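Local coordinates for virulence factor (Pectobacterium carotovorum, PDB 2W3Y), which is an S-palmitoylated virulence factor of a Drosophila pathogen that binds to lipid vesicles and carries a palmitic acid in a fold of its own, at residues Gln45-Asn50 with Ser128-Ala133; Glu231-Phe234 with Phe239-Lys242; Gly35-Gly40 with Glu87-Asp92; Leu12-Ile17 with Asp244-Lys249. All coordinates share one frame; numbering follows the deposited sequence.

Contact 1 is the buried one: strand 40-49 meets helix 125-134 through carbon alone, beside the palmitate chain. Contact 4 lies across the chain's centre from it, and contact 2 is on the same side as contact 4. These two share helix 237-250 and touch where Tyr233 reaches Asp244. In contact 2 a lysine lies over a tyrosine ring; in contact 4 two phenylalanines stack and the lysine meets a glutamine farther out. Contact 3, partly buried, joins the same sheet as contact 1 through the neighbouring strand 36-37, setting one tyrosine against a hairpin turn. Apolar contacts thus dominate in the core, while polar side-chain ends and a water enter farther out.

Contact 1: Gln45-Asn50 with Ser128-Ala133; sequences QTYQFN and SVIQFA. With PLM (palmitic acid), chain C.
Ile130 drives its two arms into a pair of aromatic rings from strand 40-49. CD1 lies over one face of the Tyr47 ring, a CH-pi contact 3.8 Å from CD1 to the ring centroid and displaced toward the phenol end. CG2 meets Phe49 CE1 at the ring edge at 3.8 Å. With CG2 anti to the backbone N and CG1 beside it (chi1 -62°), the branches diverge to the two rings.

The polar bond belongs to the strand: Tyr47 OH donates to Gln45 OE1 at 2.6 Å, in the carbonyl plane and on a lone pair, which satisfies the hydroxyl beside Ile130 CD1.

On the ligand side, Val129 CG2 touches C7 of the palmitate at 3.7 Å, and Phe132 presents its edge to CE. Ala133 CB touches both Tyr47 CE2 and the terminal carbon CF, so this methyl separates ring and tail. Helix 125-134 is a greasy wall here, consistent with an acyl site held by apolar contact.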
loop_
_atom_site.group_PDB
_atom_site.type_symbol
_atom_site.label_atom_id
_atom_site.label_comp_id
_atom_site.label_asym_id
_atom_site.label_seq_id
_atom_site.Cartn_x
_atom_site.Cartn_y
_atom_site.Cartn_z
ATOM N N GLN A 45 2.989 -3.558 -0.340
ATOM C CA GLN A 45 3.841 -3.333 0.842
ATOM C C GLN A 45 3.090 -3.399 2.184
ATOM O O GLN A 45 1.894 -3.112 2.257
ATOM C CB GLN A 45 4.556 -1.970 0.753
ATOM C CG GLN A 45 5.161 -1.657 -0.609
ATOM C CD GLN A 45 6.591 -2.135 -0.731
ATOM O OE1 GLN A 45 7.495 -1.520 -0.168
ATOM N NE2 GLN A 45 6.805 -3.238 -1.452
ATOM N N THR A 46 3.805 -3.786 3.240
ATOM C CA THR A 46 3.284 -3.736 4.616
ATOM C C THR A 46 4.334 -3.086 5.510
ATOM O O THR A 46 5.423 -3.642 5.727
ATOM C CB THR A 46 2.951 -5.143 5.172
ATOM O OG1 THR A 46 2.075 -5.822 4.272
ATOM C CG2 THR A 46 2.242 -5.040 6.537
ATOM N N TYR A 47 4.026 -1.888 6.003
ATOM C CA TYR A 47 4.973 -1.176 6.847
ATOM C C TYR A 47 4.480 -1.152 8.275
ATOM O O TYR A 47 3.375 -0.689 8.556
ATOM C CB TYR A 47 5.183 0.262 6.383
ATOM C CG TYR A 47 5.666 0.405 4.956
ATOM C CD1 TYR A 47 6.596 -0.489 4.415
ATOM C CD2 TYR A 47 5.199 1.447 4.147
ATOM C CE1 TYR A 47 7.038 -0.369 3.091
ATOM C CE2 TYR A 47 5.649 1.585 2.822
ATOM C CZ TYR A 47 6.573 0.675 2.308
ATOM O OH TYR A 47 7.033 0.793 1.010
ATOM N N GLN A 48 5.308 -1.640 9.177
ATOM C CA GLN A 48 5.034 -1.453 10.593
ATOM C C GLN A 48 6.040 -0.486 11.178
ATOM O O GLN A 48 7.244 -0.674 11.021
ATOM C CB GLN A 48 5.046 -2.782 11.344
ATOM C CG GLN A 48 4.692 -2.590 12.817
ATOM C CD GLN A 48 4.685 -3.881 13.608
ATOM O OE1 GLN A 48 4.411 -4.958 13.069
ATOM N NE2 GLN A 48 4.993 -3.779 14.899
ATOM N N PHE A 49 5.545 0.550 11.845
ATOM C CA PHE A 49 6.409 1.554 12.437
ATOM C C PHE A 49 6.523 1.324 13.931
ATOM O O PHE A 49 5.580 1.584 14.671
ATOM C CB PHE A 49 5.912 2.978 12.126
ATOM C CG PHE A 49 5.813 3.264 10.661
ATOM C CD1 PHE A 49 6.945 3.185 9.840
ATOM C CD2 PHE A 49 4.580 3.579 10.087
ATOM C CE1 PHE A 49 6.856 3.447 8.457
ATOM C CE2 PHE A 49 4.479 3.836 8.718
ATOM C CZ PHE A 49 5.612 3.769 7.905
ATOM N N ASN A 50 7.684 0.802 14.334
ATOM C CA ASN A 50 8.022 0.447 15.726
ATOM C C ASN A 50 7.408 -0.862 16.188
ATOM O O ASN A 50 6.292 -1.193 15.821
ATOM C CB ASN A 50 7.665 1.578 16.703
ATOM C CG ASN A 50 8.387 2.871 16.390
ATOM O OD1 ASN A 50 9.582 2.869 16.109
ATOM N ND2 ASN A 50 7.660 3.988 16.451
ATOM N N SER A 128 13.106 8.814 1.597
ATOM C CA SER A 128 12.085 9.751 1.133
ATOM C C SER A 128 10.762 9.054 0.838
ATOM O O SER A 128 9.716 9.595 1.170
ATOM C CB SER A 128 12.550 10.544 -0.096
ATOM O OG SER A 128 13.797 11.179 0.167
ATOM N N VAL A 129 10.816 7.874 0.217
ATOM C CA VAL A 129 9.601 7.083 -0.075
ATOM C C VAL A 129 8.866 6.658 1.206
ATOM O O VAL A 129 7.664 6.870 1.314
ATOM C CB VAL A 129 9.885 5.852 -0.997
ATOM C CG1 VAL A 129 8.648 4.969 -1.152
ATOM C CG2 VAL A 129 10.374 6.305 -2.380
ATOM N N ILE A 130 9.581 6.059 2.162
ATOM C CA ILE A 130 8.949 5.612 3.415
ATOM C C ILE A 130 8.338 6.803 4.165
ATOM O O ILE A 130 7.193 6.737 4.642
ATOM C CB ILE A 130 9.943 4.815 4.356
ATOM C CG1 ILE A 130 10.459 3.535 3.692
ATOM C CG2 ILE A 130 9.301 4.480 5.716
ATOM C CD1 ILE A 130 9.387 2.455 3.365
ATOM N N GLN A 131 9.093 7.897 4.249
ATOM C CA GLN A 131 8.645 9.053 5.012
ATOM C C GLN A 131 7.391 9.686 4.407
ATOM O O GLN A 131 6.505 10.108 5.148
ATOM C CB GLN A 131 9.766 10.069 5.204
ATOM C CG GLN A 131 10.879 9.505 6.088
ATOM C CD GLN A 131 11.903 10.534 6.534
ATOM O OE1 GLN A 131 12.193 11.516 5.835
ATOM N NE2 GLN A 131 12.463 10.310 7.711
ATOM N N PHE A 132 7.335 9.722 3.075
ATOM C CA PHE A 132 6.157 10.197 2.338
ATOM C C PHE A 132 4.986 9.207 2.461
ATOM O O PHE A 132 3.865 9.619 2.653
ATOM C CB PHE A 132 6.508 10.455 0.867
ATOM C CG PHE A 132 5.327 10.889 0.013
ATOM C CD1 PHE A 132 4.899 12.222 0.014
ATOM C CD2 PHE A 132 4.657 9.965 -0.796
ATOM C CE1 PHE A 132 3.810 12.635 -0.779
ATOM C CE2 PHE A 132 3.557 10.366 -1.593
ATOM C CZ PHE A 132 3.139 11.691 -1.583
ATOM N N ALA A 133 5.273 7.909 2.398
ATOM C CA ALA A 133 4.248 6.858 2.457
ATOM C C ALA A 133 3.528 6.819 3.802
ATOM O O ALA A 133 2.336 6.526 3.856
ATOM C CB ALA A 133 4.866 5.484 2.143
HETATM C C1 PLM C . 16.230 2.685 -6.486
HETATM O O2 PLM C . 17.185 2.464 -7.276
HETATM C C2 PLM C . 15.015 3.477 -6.953
HETATM C C3 PLM C . 13.755 2.629 -7.111
HETATM C C4 PLM C . 12.553 3.428 -7.618
HETATM C C5 PLM C . 11.900 4.279 -6.528
HETATM C C6 PLM C . 11.148 5.483 -7.093
HETATM C C7 PLM C . 10.174 6.058 -6.067
HETATM C C8 PLM C . 9.900 7.554 -6.262
HETATM C C9 PLM C . 8.483 7.749 -6.798
HETATM C CA PLM C . 7.529 8.415 -5.813
HETATM C CB PLM C . 6.430 7.460 -5.361
HETATM C CC PLM C . 5.891 7.882 -4.003
HETATM C CD PLM C . 5.644 6.690 -3.090
HETATM C CE PLM C . 4.180 6.643 -2.682
HETATM C CF PLM C . 3.968 5.777 -1.448
#

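Contact 2: Glu231-Phe234 with Phe239-Lys242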
loop_
_atom_site.group_PDB
_atom_site.type_symbol
_atom_site.label_atom_id
_atom_site.label_comp_id
_atom_site.label_asym_id
_atom_site.label_seq_id
_atom_site.Cartn_x
_atom_site.Cartn_y
_atom_site.Cartn_z
ATOM N N GLU A 231 -10.639 -1.589 16.777
ATOM C CA GLU A 231 -11.284 -1.582 18.098
ATOM C C GLU A 231 -12.628 -2.308 18.071
ATOM O O GLU A 231 -12.887 -3.161 18.927
ATOM C CB GLU A 231 -11.484 -0.148 18.597
ATOM C CG GLU A 231 -10.195 0.676 18.773
ATOM C CD GLU A 231 -9.657 1.283 17.466
ATOM O OE1 GLU A 231 -8.508 1.781 17.496
ATOM O OE2 GLU A 231 -10.361 1.256 16.418
ATOM N N GLU A 232 -13.452 -1.979 17.077
ATOM C CA GLU A 232 -14.729 -2.638 16.842
ATOM C C GLU A 232 -14.581 -4.089 16.393
ATOM O O GLU A 232 -15.424 -4.918 16.727
ATOM C CB GLU A 232 -15.562 -1.870 15.821
ATOM C CG GLU A 232 -16.154 -0.587 16.369
ATOM C CD GLU A 232 -16.511 0.415 15.286
ATOM O OE1 GLU A 232 -17.556 0.226 14.621
ATOM O OE2 GLU A 232 -15.747 1.398 15.113
ATOM N N TYR A 233 -13.521 -4.395 15.641
ATOM C CA TYR A 233 -13.261 -5.769 15.205
ATOM C C TYR A 233 -13.011 -6.704 16.406
ATOM O O TYR A 233 -13.427 -7.864 16.396
ATOM C CB TYR A 233 -12.092 -5.821 14.203
ATOM C CG TYR A 233 -11.742 -7.214 13.723
ATOM C CD1 TYR A 233 -12.374 -7.773 12.615
ATOM C CD2 TYR A 233 -10.782 -7.977 14.392
ATOM C CE1 TYR A 233 -12.051 -9.077 12.183
ATOM C CE2 TYR A 233 -10.457 -9.256 13.981
ATOM C CZ TYR A 233 -11.090 -9.804 12.873
ATOM O OH TYR A 233 -10.747 -11.074 12.473
ATOM N N PHE A 234 -12.337 -6.193 17.427
ATOM C CA PHE A 234 -12.032 -6.987 18.612
ATOM C C PHE A 234 -13.075 -6.875 19.736
ATOM O O PHE A 234 -12.993 -7.603 20.725
ATOM C CB PHE A 234 -10.637 -6.642 19.147
ATOM C CG PHE A 234 -9.523 -7.377 18.464
ATOM C CD1 PHE A 234 -9.169 -8.665 18.868
ATOM C CD2 PHE A 234 -8.812 -6.782 17.423
ATOM C CE1 PHE A 234 -8.123 -9.351 18.244
ATOM C CE2 PHE A 234 -7.767 -7.458 16.786
ATOM C CZ PHE A 234 -7.421 -8.743 17.194
ATOM N N PHE A 239 -19.601 -7.313 13.935
ATOM C CA PHE A 239 -18.725 -6.602 12.999
ATOM C C PHE A 239 -17.538 -7.490 12.584
ATOM O O PHE A 239 -17.181 -7.542 11.398
ATOM C CB PHE A 239 -18.240 -5.268 13.578
ATOM C CG PHE A 239 -17.303 -4.512 12.664
ATOM C CD1 PHE A 239 -17.780 -3.895 11.508
ATOM C CD2 PHE A 239 -15.943 -4.423 12.962
ATOM C CE1 PHE A 239 -16.916 -3.201 10.660
ATOM C CE2 PHE A 239 -15.073 -3.733 12.125
ATOM C CZ PHE A 239 -15.559 -3.116 10.972
ATOM N N LYS A 240 -16.935 -8.181 13.552
ATOM C CA LYS A 240 -15.897 -9.181 13.270
ATOM C C LYS A 240 -16.375 -10.201 12.220
ATOM O O LYS A 240 -15.609 -10.604 11.335
ATOM C CB LYS A 240 -15.470 -9.881 14.562
ATOM C CG LYS A 240 -14.452 -11.003 14.387
ATOM C CD LYS A 240 -13.752 -11.313 15.697
ATOM C CE LYS A 240 -13.134 -12.709 15.710
ATOM N NZ LYS A 240 -12.104 -12.938 14.652
ATOM N N LYS A 241 -17.650 -10.588 12.310
ATOM C CA LYS A 241 -18.238 -11.565 11.390
ATOM C C LYS A 241 -18.444 -11.062 9.967
ATOM O O LYS A 241 -18.180 -11.803 9.016
ATOM C CB LYS A 241 -19.553 -12.140 11.935
ATOM C CG LYS A 241 -19.347 -13.242 12.956
ATOM C CD LYS A 241 -20.609 -14.088 13.136
ATOM C CE LYS A 241 -21.670 -13.388 13.979
ATOM N NZ LYS A 241 -22.676 -14.379 14.483
ATOM N N LYS A 242 -18.920 -9.829 9.801
ATOM C CA LYS A 242 -19.082 -9.313 8.436
ATOM C C LYS A 242 -17.729 -9.099 7.742
ATOM O O LYS A 242 -17.610 -9.366 6.552
ATOM C CB LYS A 242 -20.012 -8.086 8.337
ATOM C CG LYS A 242 -19.491 -6.775 8.906
ATOM C CD LYS A 242 -20.317 -5.581 8.371
ATOM C CE LYS A 242 -19.601 -4.861 7.222
ATOM N NZ LYS A 242 -20.492 -4.309 6.165
#
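Two consecutive helices joined by a tight turn make this partly buried contact, in which the short helix 230-235 folds against the start of helix 237-250 at the rim of the molecule. With so few residues between the segments, the backbones come close, Tyr233 CA and Lys240 CA being 4.7 Å apart, and the side chains fill the angle between the two helices.

Phe239 is the inner apolar piece. Its ring turns an edge to the backbone of the first helix, with CD2 3.6 Å from Tyr233 N, while Glu232 CB lies 3.9 Å from the same CD2. The carboxylate of Glu232 leads elsewhere, to a salt bridge with Arg229.

Tyr233 and Lys240 make the other half. The lysine aliphatic chain crosses one face of the tyrosine ring, with CG 4.1 Å from the centroid in a CH-pi contact, offset toward the rim. A first torsion of 177° in Lys240 carries its chain out over the ring, and a bend at the last torsion (chi4 60°) swings the amine back to the hydroxyl. Beyond it, Asp244 bonds the Tyr233 hydroxyl and makes a long, weak ion pair with Lys240. The buried carbonyl Tyr233 O has no polar partner in the model; Lys240 CB covers it at 3.4 Å. At the far end of the ring, Lys240 NZ donates to Tyr233 OH at 3.2 Å.

Contact 3: Gly35-Gly40 with Glu87-Asp92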
loop_
_atom_site.group_PDB
_atom_site.type_symbol
_atom_site.label_atom_id
_atom_site.label_comp_id
_atom_site.label_asym_id
_atom_site.label_seq_id
_atom_site.Cartn_x
_atom_site.Cartn_y
_atom_site.Cartn_z
ATOM N N GLY A 35 2.469 -7.638 -10.045
ATOM C CA GLY A 35 3.258 -6.568 -9.436
ATOM C C GLY A 35 4.126 -5.809 -10.421
ATOM O O GLY A 35 4.333 -4.613 -10.270
ATOM N N LEU A 36 4.651 -6.506 -11.425
ATOM C CA LEU A 36 5.524 -5.856 -12.384
ATOM C C LEU A 36 5.212 -6.293 -13.815
ATOM O O LEU A 36 5.191 -7.480 -14.122
ATOM C CB LEU A 36 6.996 -6.101 -12.021
ATOM C CG LEU A 36 8.099 -5.585 -12.953
ATOM C CD1 LEU A 36 8.074 -4.062 -13.020
ATOM C CD2 LEU A 36 9.459 -6.089 -12.500
ATOM N N SER A 37 5.007 -5.313 -14.689
ATOM C CA SER A 37 4.520 -5.553 -16.036
ATOM C C SER A 37 5.055 -4.500 -16.990
ATOM O O SER A 37 5.452 -3.408 -16.571
ATOM C CB SER A 37 2.977 -5.483 -16.027
ATOM O OG SER A 37 2.469 -5.239 -17.315
ATOM N N LYS A 38 5.043 -4.800 -18.286
ATOM C CA LYS A 38 5.360 -3.744 -19.242
ATOM C C LYS A 38 4.325 -2.591 -19.230
ATOM O O LYS A 38 4.644 -1.462 -19.595
ATOM C CB LYS A 38 5.622 -4.310 -20.650
ATOM C CG LYS A 38 4.481 -5.084 -21.272
ATOM C CD LYS A 38 4.909 -5.637 -22.655
ATOM C CE LYS A 38 5.349 -4.518 -23.599
ATOM N NZ LYS A 38 5.633 -5.031 -24.960
ATOM N N ASP A 39 3.108 -2.881 -18.766
ATOM C CA ASP A 39 2.026 -1.881 -18.679
ATOM C C ASP A 39 1.960 -1.068 -17.385
ATOM O O ASP A 39 1.137 -0.152 -17.271
ATOM C CB ASP A 39 0.677 -2.544 -18.973
ATOM C CG ASP A 39 0.579 -3.022 -20.426
ATOM O OD1 ASP A 39 1.220 -2.392 -21.299
ATOM O OD2 ASP A 39 -0.118 -4.022 -20.691
ATOM N N GLY A 40 2.838 -1.391 -16.426
ATOM C CA GLY A 40 2.902 -0.678 -15.160
ATOM C C GLY A 40 3.274 -1.598 -14.005
ATOM O O GLY A 40 3.445 -2.802 -14.180
ATOM N N GLU A 87 -5.361 -1.151 -18.255
ATOM C CA GLU A 87 -6.286 -0.585 -17.292
ATOM C C GLU A 87 -6.207 -1.200 -15.894
ATOM O O GLU A 87 -6.683 -0.590 -14.923
ATOM C CB GLU A 87 -7.711 -0.636 -17.850
ATOM C CG GLU A 87 -7.966 0.442 -18.902
ATOM C CD GLU A 87 -9.309 0.259 -19.602
ATOM O OE1 GLU A 87 -10.306 0.892 -19.173
ATOM O OE2 GLU A 87 -9.368 -0.543 -20.565
ATOM N N LYS A 88 -5.589 -2.376 -15.767
ATOM C CA LYS A 88 -5.237 -2.897 -14.415
ATOM C C LYS A 88 -4.337 -1.930 -13.612
ATOM O O LYS A 88 -4.316 -1.960 -12.376
ATOM C CB LYS A 88 -4.544 -4.270 -14.491
ATOM C CG LYS A 88 -5.389 -5.379 -15.058
ATOM C CD LYS A 88 -4.539 -6.641 -15.261
ATOM C CE LYS A 88 -5.172 -7.606 -16.248
ATOM N NZ LYS A 88 -6.357 -8.274 -15.706
ATOM N N TYR A 89 -3.598 -1.081 -14.319
ATOM C CA TYR A 89 -2.704 -0.105 -13.695
ATOM C C TYR A 89 -3.241 1.342 -13.761
ATOM O O TYR A 89 -2.490 2.295 -13.599
ATOM C CB TYR A 89 -1.286 -0.237 -14.288
ATOM C CG TYR A 89 -0.780 -1.666 -14.192
ATOM C CD1 TYR A 89 -0.158 -2.125 -13.029
ATOM C CD2 TYR A 89 -0.965 -2.562 -15.249
ATOM C CE1 TYR A 89 0.293 -3.441 -12.929
ATOM C CE2 TYR A 89 -0.539 -3.895 -15.156
ATOM C CZ TYR A 89 0.101 -4.316 -13.982
ATOM O OH TYR A 89 0.503 -5.626 -13.869
ATOM N N HIS A 90 -4.550 1.490 -13.971
ATOM C CA HIS A 90 -5.175 2.814 -13.994
ATOM C C HIS A 90 -5.671 3.125 -12.602
ATOM O O HIS A 90 -6.571 2.446 -12.092
ATOM C CB HIS A 90 -6.335 2.882 -15.007
ATOM C CG HIS A 90 -5.885 3.036 -16.426
ATOM N ND1 HIS A 90 -6.754 3.340 -17.454
ATOM C CD2 HIS A 90 -4.655 2.947 -16.987
ATOM C CE1 HIS A 90 -6.078 3.420 -18.588
ATOM N NE2 HIS A 90 -4.802 3.185 -18.331
ATOM N N TYR A 91 -5.087 4.158 -11.999
ATOM C CA TYR A 91 -5.436 4.537 -10.622
ATOM C C TYR A 91 -6.949 4.735 -10.375
ATOM O O TYR A 91 -7.471 4.388 -9.303
ATOM C CB TYR A 91 -4.681 5.782 -10.189
ATOM C CG TYR A 91 -4.992 6.157 -8.765
ATOM C CD1 TYR A 91 -4.417 5.442 -7.713
ATOM C CD2 TYR A 91 -5.889 7.187 -8.462
ATOM C CE1 TYR A 91 -4.707 5.748 -6.393
ATOM C CE2 TYR A 91 -6.189 7.498 -7.123
ATOM C CZ TYR A 91 -5.580 6.767 -6.110
ATOM O OH TYR A 91 -5.827 7.029 -4.800
ATOM N N ASP A 92 -7.648 5.288 -11.362
ATOM C CA ASP A 92 -9.067 5.599 -11.189
ATOM C C ASP A 92 -9.919 4.354 -10.901
ATOM O O ASP A 92 -10.896 4.438 -10.174
ATOM C CB ASP A 92 -9.618 6.429 -12.363
ATOM C CG ASP A 92 -9.169 7.909 -12.308
ATOM O OD1 ASP A 92 -8.950 8.508 -13.398
ATOM O OD2 ASP A 92 -9.043 8.488 -11.189
HETATM O O HOH W 1 -0.009 -7.346 -16.213
#
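Tyr89 lays one face of its ring against Gly40, in the turn between strands 36-37 and 40-49. Its CB sits 3.8 Å from Asp39 O, and chi1 of -54°, with CG beside the backbone N, places the ring. CG meets Gly40 CA, a CH-pi partner. Down one side, CD2 is 4.1 Å from Asp39 CB and CE2 nears Ser37 OG. Down the other, CD1 lies against Gly40 C, and CE1 is 3.5 Å from Gly40 O, which stands over the face near the rim.

The ring leans on a hairpin with a two-residue loop, closed by weak backbone bonds: a type I turn from Ser37 to Gly40 containing an ST turn, Ser37 OG accepting from Asp39 N at 2.8 Å. Asp39 OD1 forms a salt bridge with Lys86, and OD2 a hydrogen bond with Asn85.

CZ sits between Gly40 O and Ser37 CB; Tyr89 OH comes 3.3 Å from Ser37 CB. The hydroxyl bonds Pro34 O and accepts a hydrogen bond from a water at the ring edge, weakly linked to Ser37 OG.

Contact 4: Leu12-Ile17 with Asp244-Lys249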
loop_
_atom_site.group_PDB
_atom_site.type_symbol
_atom_site.label_atom_id
_atom_site.label_comp_id
_atom_site.label_asym_id
_atom_site.label_seq_id
_atom_site.Cartn_x
_atom_site.Cartn_y
_atom_site.Cartn_z
ATOM N N LEU A 12 -22.629 -6.693 -2.482
ATOM C CA LEU A 12 -23.282 -6.666 -3.795
ATOM C C LEU A 12 -22.373 -6.103 -4.893
ATOM O O LEU A 12 -22.377 -6.595 -6.023
ATOM C CB LEU A 12 -24.586 -5.859 -3.734
ATOM C CG LEU A 12 -25.666 -6.280 -2.728
ATOM C CD1 LEU A 12 -26.829 -5.286 -2.715
ATOM C CD2 LEU A 12 -26.155 -7.703 -2.994
ATOM N N TYR A 13 -21.606 -5.067 -4.548
ATOM C CA TYR A 13 -20.652 -4.443 -5.470
ATOM C C TYR A 13 -19.621 -5.466 -5.953
ATOM O O TYR A 13 -19.352 -5.595 -7.158
ATOM C CB TYR A 13 -19.963 -3.235 -4.800
ATOM C CG TYR A 13 -18.965 -2.555 -5.712
ATOM C CD1 TYR A 13 -19.391 -1.643 -6.684
ATOM C CD2 TYR A 13 -17.594 -2.843 -5.620
ATOM C CE1 TYR A 13 -18.483 -1.031 -7.548
ATOM C CE2 TYR A 13 -16.680 -2.232 -6.468
ATOM C CZ TYR A 13 -17.132 -1.327 -7.426
ATOM O OH TYR A 13 -16.230 -0.723 -8.267
ATOM N N PHE A 14 -19.071 -6.205 -4.997
ATOM C CA PHE A 14 -18.073 -7.230 -5.274
ATOM C C PHE A 14 -18.667 -8.477 -5.933
ATOM O O PHE A 14 -18.032 -9.065 -6.814
ATOM C CB PHE A 14 -17.297 -7.563 -3.994
ATOM C CG PHE A 14 -16.173 -6.598 -3.714
ATOM C CD1 PHE A 14 -16.434 -5.308 -3.242
ATOM C CD2 PHE A 14 -14.846 -6.972 -3.948
ATOM C CE1 PHE A 14 -15.389 -4.392 -3.014
ATOM C CE2 PHE A 14 -13.801 -6.078 -3.708
ATOM C CZ PHE A 14 -14.067 -4.786 -3.238
ATOM N N GLN A 15 -19.890 -8.854 -5.537
ATOM C CA GLN A 15 -20.602 -9.972 -6.181
ATOM C C GLN A 15 -20.746 -9.715 -7.679
ATOM O O GLN A 15 -20.550 -10.616 -8.494
ATOM C CB GLN A 15 -21.980 -10.239 -5.518
ATOM C CG GLN A 15 -22.715 -11.506 -6.019
ATOM C CD GLN A 15 -22.331 -12.806 -5.269
ATOM O OE1 GLN A 15 -22.655 -12.980 -4.103
ATOM N NE2 GLN A 15 -21.669 -13.716 -5.960
ATOM N N ASN A 16 -21.054 -8.472 -8.035
ATOM C CA ASN A 16 -21.235 -8.099 -9.431
ATOM C C ASN A 16 -19.933 -8.126 -10.231
ATOM O O ASN A 16 -19.917 -8.579 -11.382
ATOM C CB ASN A 16 -21.899 -6.726 -9.537
ATOM C CG ASN A 16 -22.088 -6.287 -10.968
ATOM O OD1 ASN A 16 -21.510 -5.287 -11.401
ATOM N ND2 ASN A 16 -22.874 -7.052 -11.730
ATOM N N ILE A 17 -18.847 -7.645 -9.624
ATOM C CA ILE A 17 -17.539 -7.668 -10.278
ATOM C C ILE A 17 -17.150 -9.092 -10.676
ATOM O O ILE A 17 -16.750 -9.336 -11.819
ATOM C CB ILE A 17 -16.448 -6.980 -9.406
ATOM C CG1 ILE A 17 -16.629 -5.458 -9.453
ATOM C CG2 ILE A 17 -15.028 -7.356 -9.869
ATOM C CD1 ILE A 17 -15.805 -4.700 -8.423
ATOM N N ASP A 244 -14.858 -10.883 8.445
ATOM C CA ASP A 244 -14.340 -12.230 8.159
ATOM C C ASP A 244 -15.032 -12.926 6.993
ATOM O O ASP A 244 -14.354 -13.537 6.161
ATOM C CB ASP A 244 -14.387 -13.117 9.408
ATOM C CG ASP A 244 -13.332 -12.733 10.438
ATOM O OD1 ASP A 244 -12.369 -12.004 10.081
ATOM O OD2 ASP A 244 -13.474 -13.152 11.612
ATOM N N ASN A 245 -16.363 -12.813 6.927
ATOM C CA ASN A 245 -17.142 -13.414 5.847
ATOM C C ASN A 245 -16.844 -12.772 4.494
ATOM O O ASN A 245 -16.696 -13.461 3.487
ATOM C CB ASN A 245 -18.657 -13.335 6.127
ATOM C CG ASN A 245 -19.125 -14.315 7.220
ATOM O OD1 ASN A 245 -18.515 -15.362 7.454
ATOM N ND2 ASN A 245 -20.225 -13.967 7.886
ATOM N N PHE A 246 -16.777 -11.447 4.482
ATOM C CA PHE A 246 -16.469 -10.698 3.263
ATOM C C PHE A 246 -15.071 -11.064 2.749
ATOM O O PHE A 246 -14.893 -11.381 1.569
ATOM C CB PHE A 246 -16.569 -9.198 3.546
ATOM C CG PHE A 246 -16.144 -8.332 2.393
ATOM C CD1 PHE A 246 -17.059 -7.964 1.410
ATOM C CD2 PHE A 246 -14.830 -7.867 2.304
ATOM C CE1 PHE A 246 -16.682 -7.168 0.334
ATOM C CE2 PHE A 246 -14.440 -7.066 1.230
ATOM C CZ PHE A 246 -15.368 -6.727 0.240
ATOM N N LEU A 247 -14.089 -11.016 3.643
ATOM C CA LEU A 247 -12.711 -11.385 3.296
ATOM C C LEU A 247 -12.586 -12.835 2.780
ATOM O O LEU A 247 -11.878 -13.093 1.804
ATOM C CB LEU A 247 -11.760 -11.120 4.470
ATOM C CG LEU A 247 -11.490 -9.661 4.880
ATOM C CD1 LEU A 247 -10.405 -9.634 5.918
ATOM C CD2 LEU A 247 -11.100 -8.768 3.688
ATOM N N ASP A 248 -13.309 -13.760 3.414
ATOM C CA ASP A 248 -13.369 -15.156 2.970
ATOM C C ASP A 248 -13.993 -15.334 1.576
ATOM O O ASP A 248 -13.508 -16.126 0.769
ATOM C CB ASP A 248 -14.091 -16.022 4.028
ATOM C CG ASP A 248 -13.186 -16.401 5.191
ATOM O OD1 ASP A 248 -11.944 -16.250 5.059
ATOM O OD2 ASP A 248 -13.700 -16.866 6.240
ATOM N N LYS A 249 -15.039 -14.569 1.283
ATOM C CA LYS A 249 -15.752 -14.687 0.013
ATOM C C LYS A 249 -14.981 -14.146 -1.214
ATOM O O LYS A 249 -15.063 -14.702 -2.317
ATOM C CB LYS A 249 -17.126 -14.004 0.133
ATOM C CG LYS A 249 -18.093 -14.315 -1.009
ATOM C CD LYS A 249 -19.505 -13.782 -0.727
ATOM C CE LYS A 249 -20.369 -13.767 -1.984
ATOM N NZ LYS A 249 -21.648 -12.986 -1.783
#
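Phe14 offers the face of its ring to the edge of Phe246, whose CZ stands over the centre of the ring at 3.9 Å from Phe14 CD1. The two planes meet at 78° with centroids 5.2 Å apart, a T-shaped stack in which Phe246 supplies the edge and Phe14 the flat surface. Phe246 reaches that far because its CG is anti to the backbone N (chi1 174°), sending the ring out from its helix toward the partner. Both rings also rest on Leu101, and Phe14 continues onto Val73 and Ala77, while Phe246 meets Phe105 and Tyr250 as well.

The contact brings together two helices from distant ends of the chain: helix 9-18, the first of the model, and helix 237-250, the last. They lie over helices 57-81 and 91-105, and the rings lie against residues of both.

Further out, Gln15 and Lys249 bridge the same two helices at the solvent side, their side chains crossing at about a right angle. Lys249 is extended all the way to its amine, whereas Gln15 bends at its second torsion (chi2 87°), bringing its carbonyl round. Lys249 NZ is placed to donate to Gln15 OE1, but the modelled 2.5 Å between NZ and OE1 is too short to trust in detail. The same amine forms a salt bridge with Asp11, one turn back along the first helix from Gln15.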